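Long-range contact in putative iron-uptake ABC transport system,periplasmic iron-binding protein (Campylobacter jejuni, PDB 3E13), which binds ferric iron in the periplasm and probably delivers it to an ABC transporter for uptake into the cell: residues K68-E82 against H88-T100. Residues are numbered along the deposited sequence; the frame is centred on the assembly and turned at random.
Sequences KNLGLLSPVSSKYLE and HLRDKDKEWFAIT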
loop_
_atom_site.group_PDB
_atom_site.type_symbol
_atom_site.label_atom_id
_atom_site.label_comp_id
_atom_site.label_asym_id
_atom_site.label_seq_id
_atom_site.Cartn_x
_atom_site.Cartn_y
_atom_site.Cartn_z
ATOM N N LYS A 68 0.209 4.192 15.917
ATOM C CA LYS A 68 -0.488 5.162 16.689
ATOM C C LYS A 68 -1.063 4.552 17.964
ATOM O O LYS A 68 -0.876 5.090 19.062
ATOM C CB LYS A 68 -1.639 5.772 15.869
ATOM C CG LYS A 68 -2.422 6.803 16.656
ATOM C CD LYS A 68 -3.651 7.267 15.850
ATOM C CE LYS A 68 -4.413 8.292 16.634
ATOM N NZ LYS A 68 -5.736 8.636 16.050
ATOM N N ASN A 69 -1.720 3.415 17.798
ATOM C CA ASN A 69 -2.445 2.813 18.898
ATOM C C ASN A 69 -1.524 2.094 19.863
ATOM O O ASN A 69 -1.950 1.826 20.970
ATOM C CB ASN A 69 -3.540 1.886 18.403
ATOM C CG ASN A 69 -4.634 2.646 17.655
ATOM O OD1 ASN A 69 -4.803 3.859 17.830
ATOM N ND2 ASN A 69 -5.331 1.931 16.767
ATOM N N LEU A 70 -0.290 1.808 19.447
ATOM C CA LEU A 70 0.769 1.321 20.365
ATOM C C LEU A 70 1.476 2.479 21.127
ATOM O O LEU A 70 2.458 2.267 21.875
ATOM C CB LEU A 70 1.768 0.482 19.580
ATOM C CG LEU A 70 1.262 -0.904 19.217
ATOM C CD1 LEU A 70 2.126 -1.576 18.198
ATOM C CD2 LEU A 70 1.195 -1.782 20.515
ATOM N N GLY A 71 1.051 3.707 20.885
ATOM C CA GLY A 71 1.564 4.874 21.589
ATOM C C GLY A 71 2.912 5.370 21.069
ATOM O O GLY A 71 3.686 6.019 21.786
ATOM N N LEU A 72 3.218 5.078 19.794
ATOM C CA LEU A 72 4.563 5.256 19.271
ATOM C C LEU A 72 4.729 6.564 18.495
ATOM O O LEU A 72 5.822 6.840 18.098
ATOM C CB LEU A 72 4.893 4.090 18.328
ATOM C CG LEU A 72 4.872 2.704 18.977
ATOM C CD1 LEU A 72 5.073 1.659 17.949
ATOM C CD2 LEU A 72 5.886 2.588 20.061
ATOM N N LEU A 73 3.635 7.284 18.205
ATOM C CA LEU A 73 3.727 8.432 17.299
ATOM C C LEU A 73 3.397 9.734 18.028
ATOM O O LEU A 73 2.911 9.731 19.149
ATOM C CB LEU A 73 2.779 8.245 16.116
ATOM C CG LEU A 73 2.830 6.903 15.345
ATOM C CD1 LEU A 73 1.814 6.844 14.232
ATOM C CD2 LEU A 73 4.167 6.654 14.793
ATOM N N SER A 74 3.699 10.860 17.379
ATOM C CA SER A 74 3.513 12.156 17.995
ATOM C C SER A 74 2.798 13.058 16.995
ATOM O O SER A 74 3.090 12.981 15.803
ATOM C CB SER A 74 4.883 12.734 18.243
ATOM O OG SER A 74 4.890 13.464 19.414
ATOM N N PRO A 75 1.892 13.897 17.466
ATOM C CA PRO A 75 1.133 14.744 16.525
ATOM C C PRO A 75 1.968 15.848 15.933
ATOM O O PRO A 75 2.831 16.428 16.593
ATOM C CB PRO A 75 -0.000 15.294 17.377
ATOM C CG PRO A 75 0.509 15.259 18.792
ATOM C CD PRO A 75 1.472 14.121 18.858
ATOM N N VAL A 76 1.650 16.170 14.661
ATOM C CA VAL A 76 2.262 17.245 13.915
ATOM C C VAL A 76 1.172 18.135 13.399
ATOM O O VAL A 76 0.271 17.669 12.737
ATOM C CB VAL A 76 3.151 16.718 12.758
ATOM C CG1 VAL A 76 3.679 17.821 11.846
ATOM C CG2 VAL A 76 4.320 15.916 13.322
ATOM N N SER A 77 1.246 19.425 13.749
ATOM C CA SER A 77 0.281 20.433 13.273
ATOM C C SER A 77 0.989 21.306 12.246
ATOM O O SER A 77 1.752 22.212 12.608
ATOM C CB SER A 77 -0.281 21.304 14.403
ATOM O OG SER A 77 -1.272 22.196 13.906
ATOM N N SER A 78 0.724 21.033 10.952
ATOM C CA SER A 78 1.425 21.672 9.847
ATOM C C SER A 78 0.379 22.275 8.921
ATOM O O SER A 78 -0.506 21.556 8.372
ATOM C CB SER A 78 2.182 20.609 9.067
ATOM O OG SER A 78 2.556 21.098 7.790
ATOM N N LYS A 79 0.459 23.574 8.699
ATOM C CA LYS A 79 -0.441 24.180 7.720
ATOM C C LYS A 79 -0.230 23.623 6.317
ATOM O O LYS A 79 -1.192 23.536 5.508
ATOM C CB LYS A 79 -0.308 25.691 7.669
ATOM C CG LYS A 79 -0.858 26.452 8.858
ATOM C CD LYS A 79 -0.726 27.931 8.680
ATOM C CE LYS A 79 -1.489 28.718 9.732
ATOM N NZ LYS A 79 -1.332 30.222 9.469
ATOM N N TYR A 80 1.012 23.272 6.030
ATOM C CA TYR A 80 1.390 22.755 4.733
ATOM C C TYR A 80 0.694 21.407 4.500
ATOM O O TYR A 80 0.018 21.208 3.475
ATOM C CB TYR A 80 2.901 22.634 4.592
ATOM C CG TYR A 80 3.322 22.414 3.166
ATOM C CD1 TYR A 80 3.549 21.125 2.657
ATOM C CD2 TYR A 80 3.439 23.481 2.270
ATOM C CE1 TYR A 80 3.863 20.909 1.351
ATOM C CE2 TYR A 80 3.805 23.258 0.975
ATOM C CZ TYR A 80 3.961 21.977 0.489
ATOM O OH TYR A 80 4.339 21.748 -0.794
ATOM N N LEU A 81 0.835 20.479 5.459
ATOM C CA LEU A 81 0.207 19.177 5.311
ATOM C C LEU A 81 -1.323 19.277 5.253
ATOM O O LEU A 81 -1.977 18.524 4.507
ATOM C CB LEU A 81 0.643 18.235 6.460
ATOM C CG LEU A 81 2.112 17.886 6.591
ATOM C CD1 LEU A 81 2.328 17.003 7.813
ATOM C CD2 LEU A 81 2.636 17.109 5.317
ATOM N N GLU A 82 -1.917 20.188 6.027
ATOM C CA GLU A 82 -3.346 20.270 6.112
ATOM C C GLU A 82 -3.889 20.931 4.847
ATOM O O GLU A 82 -4.996 20.664 4.434
ATOM C CB GLU A 82 -3.799 21.011 7.398
ATOM C CG GLU A 82 -3.417 20.180 8.619
ATOM C CD GLU A 82 -3.644 20.862 9.929
ATOM O OE1 GLU A 82 -3.373 20.215 10.936
ATOM O OE2 GLU A 82 -4.128 22.013 9.950
ATOM N N HIS A 88 -9.693 13.331 4.777
ATOM C CA HIS A 88 -9.983 11.885 4.751
ATOM C C HIS A 88 -8.737 11.038 4.526
ATOM O O HIS A 88 -8.800 9.811 4.550
ATOM C CB HIS A 88 -11.103 11.548 3.725
ATOM C CG HIS A 88 -10.728 11.713 2.291
ATOM N ND1 HIS A 88 -10.799 12.927 1.638
ATOM C CD2 HIS A 88 -10.370 10.804 1.355
ATOM C CE1 HIS A 88 -10.413 12.768 0.388
ATOM N NE2 HIS A 88 -10.136 11.490 0.189
ATOM N N LEU A 89 -7.607 11.690 4.322
ATOM C CA LEU A 89 -6.348 10.992 4.031
ATOM C C LEU A 89 -5.285 11.312 5.081
ATOM O O LEU A 89 -4.080 11.129 4.846
ATOM C CB LEU A 89 -5.833 11.337 2.635
ATOM C CG LEU A 89 -6.772 10.754 1.580
ATOM C CD1 LEU A 89 -6.489 11.287 0.203
ATOM C CD2 LEU A 89 -6.658 9.221 1.464
ATOM N N ARG A 90 -5.721 11.833 6.215
ATOM C CA ARG A 90 -4.802 12.078 7.337
ATOM C C ARG A 90 -5.543 11.851 8.649
ATOM O O ARG A 90 -6.768 11.889 8.691
ATOM C CB ARG A 90 -4.157 13.462 7.239
ATOM C CG ARG A 90 -5.138 14.672 7.116
ATOM C CD ARG A 90 -4.368 15.993 7.088
ATOM N NE ARG A 90 -5.112 17.015 6.368
ATOM C CZ ARG A 90 -6.060 17.743 6.918
ATOM N NH1 ARG A 90 -6.390 17.587 8.184
ATOM N NH2 ARG A 90 -6.696 18.688 6.172
ATOM N N ASP A 91 -4.803 11.592 9.735
ATOM C CA ASP A 91 -5.384 11.317 11.041
ATOM C C ASP A 91 -6.085 12.543 11.602
ATOM O O ASP A 91 -5.522 13.630 11.606
ATOM C CB ASP A 91 -4.213 10.988 11.971
ATOM C CG ASP A 91 -4.624 10.578 13.389
ATOM O OD1 ASP A 91 -5.763 10.117 13.611
ATOM O OD2 ASP A 91 -3.794 10.637 14.324
ATOM N N LYS A 92 -7.302 12.358 12.132
ATOM C CA LYS A 92 -7.972 13.432 12.819
ATOM C C LYS A 92 -7.124 13.938 13.981
ATOM O O LYS A 92 -7.125 15.127 14.277
ATOM C CB LYS A 92 -9.361 12.980 13.271
ATOM C CG LYS A 92 -9.361 11.955 14.348
ATOM C CD LYS A 92 -10.774 11.668 14.900
ATOM C CE LYS A 92 -10.672 10.884 16.213
ATOM N NZ LYS A 92 -12.011 10.750 16.868
ATOM N N ASP A 93 -6.367 13.032 14.597
ATOM C CA ASP A 93 -5.506 13.359 15.732
ATOM C C ASP A 93 -4.066 13.751 15.337
ATOM O O ASP A 93 -3.200 13.938 16.224
ATOM C CB ASP A 93 -5.467 12.183 16.715
ATOM C CG ASP A 93 -6.827 11.814 17.250
ATOM O OD1 ASP A 93 -7.624 12.737 17.579
ATOM O OD2 ASP A 93 -7.210 10.628 17.338
ATOM N N LYS A 94 -3.833 13.910 14.022
ATOM C CA LYS A 94 -2.618 14.495 13.469
ATOM C C LYS A 94 -1.350 13.658 13.695
ATOM O O LYS A 94 -0.261 14.193 13.667
ATOM C CB LYS A 94 -2.396 15.904 14.005
ATOM C CG LYS A 94 -3.556 16.859 13.731
ATOM C CD LYS A 94 -3.185 18.232 14.225
ATOM C CE LYS A 94 -4.382 19.093 14.576
ATOM N NZ LYS A 94 -3.830 20.282 15.325
ATOM N N GLU A 95 -1.500 12.351 13.817
ATOM C CA GLU A 95 -0.338 11.487 14.037
ATOM C C GLU A 95 0.126 10.749 12.793
ATOM O O GLU A 95 1.216 10.198 12.820
ATOM C CB GLU A 95 -0.555 10.511 15.218
ATOM C CG GLU A 95 -0.812 11.267 16.502
ATOM C CD GLU A 95 -0.741 10.408 17.757
ATOM O OE1 GLU A 95 -1.084 10.951 18.840
ATOM O OE2 GLU A 95 -0.287 9.248 17.662
ATOM N N TRP A 96 -0.660 10.723 11.717
ATOM C CA TRP A 96 -0.245 10.045 10.488
ATOM C C TRP A 96 -0.854 10.783 9.311
ATOM O O TRP A 96 -1.885 11.387 9.461
ATOM C CB TRP A 96 -0.596 8.552 10.435
ATOM C CG TRP A 96 -2.018 8.218 10.614
ATOM C CD1 TRP A 96 -2.587 7.773 11.750
ATOM C CD2 TRP A 96 -3.077 8.315 9.639
ATOM N NE1 TRP A 96 -3.936 7.584 11.566
ATOM C CE2 TRP A 96 -4.267 7.921 10.279
ATOM C CE3 TRP A 96 -3.133 8.678 8.293
ATOM C CZ2 TRP A 96 -5.498 7.910 9.631
ATOM C CZ3 TRP A 96 -4.352 8.663 7.647
ATOM C CH2 TRP A 96 -5.512 8.280 8.310
ATOM N N PHE A 97 -0.180 10.689 8.175
ATOM C CA PHE A 97 -0.515 11.541 6.985
ATOM C C PHE A 97 -0.204 10.746 5.719
ATOM O O PHE A 97 0.883 10.162 5.594
ATOM C CB PHE A 97 0.354 12.770 6.981
ATOM C CG PHE A 97 0.153 13.629 8.186
ATOM C CD1 PHE A 97 0.912 13.376 9.330
ATOM C CD2 PHE A 97 -0.748 14.676 8.186
ATOM C CE1 PHE A 97 0.707 14.124 10.508
ATOM C CE2 PHE A 97 -0.888 15.478 9.357
ATOM C CZ PHE A 97 -0.181 15.157 10.513
ATOM N N ALA A 98 -1.122 10.703 4.755
ATOM C CA ALA A 98 -0.857 9.955 3.528
ATOM C C ALA A 98 0.123 10.754 2.662
ATOM O O ALA A 98 0.032 12.024 2.597
ATOM C CB ALA A 98 -2.122 9.742 2.740
ATOM N N ILE A 99 1.001 10.049 1.979
ATOM C CA ILE A 99 1.889 10.629 0.955
ATOM C C ILE A 99 1.498 10.179 -0.464
ATOM O O ILE A 99 1.825 10.866 -1.434
ATOM C CB ILE A 99 3.371 10.369 1.227
ATOM C CG1 ILE A 99 3.724 8.890 1.225
ATOM C CG2 ILE A 99 3.738 10.976 2.538
ATOM C CD1 ILE A 99 5.229 8.638 1.134
ATOM N N THR A 100 0.829 9.041 -0.607
ATOM C CA THR A 100 0.302 8.553 -1.884
ATOM C C THR A 100 -0.944 7.729 -1.657
ATOM O O THR A 100 -1.199 7.255 -0.543
ATOM C CB THR A 100 1.281 7.629 -2.643
ATOM O OG1 THR A 100 1.470 6.431 -1.881
ATOM C CG2 THR A 100 2.612 8.196 -2.855
HETATM O O HOH W 1 0.829 7.302 19.263
HETATM O O HOH W 2 0.869 10.897 20.834
HETATM O O HOH W 3 3.084 12.275 13.168
#
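Leu81 CD1 sits over the centre of the Phe97 ring, 3.8 Å from the centroid and 9° off the ring normal, a CH-pi contact in which one methyl branch is centred over the aromatic face. At the ring's edge, near its plane, the backbone oxygen Val76 O approaches Phe97 CZ at 3.4 Å. The Arg90 guanidinium carries Glu82 CA over one face, offset toward the rim; its NH2 makes a weak bond to Glu82 O, and its NE is held by Ile85 O in the link joining the two segments. The Trp96 ring has the backbone of Arg90 and Asp91 over one face and the aliphatic Lys68 CD at its edge, while helix 61-69 also packs against it. In this solute-binding protein fold, strands 73-74 and 97-109 both pair antiparallel with strand 233-241, and the contact joins helix 61-69, strand 73-74 and the chain that follows it to the loop leading into strand 97-109, away from the iron site. A type I turn from Asp91 to Lys94 brings up the Lys94 carbonyl, whose oxygen accepts from Val76 N at 2.9 Å. Asp91 OD1 accepts from Asp93 N, above the carboxylate plane, to form an Asx turn, while OD2 accepts from Glu95 N, just past the beta turn, through its anti lone pair. Lys68, extended from a CG anti to its backbone nitrogen (chi1 179°), then reaches NZ to Asp91 OD1 at 2.9 Å on the syn side and to the anti lone pair of Asp93 OD2 at 2.8 Å. This salt-bridge network would be expected to stabilise the protonated amine. Glu95 crosses Lys68 at about a right angle; one water accepts from Leu73 N and lies within bonding distance of Glu95 OE2 and Lys68 O, and a second donates to Glu95 OE1 and Leu73 O.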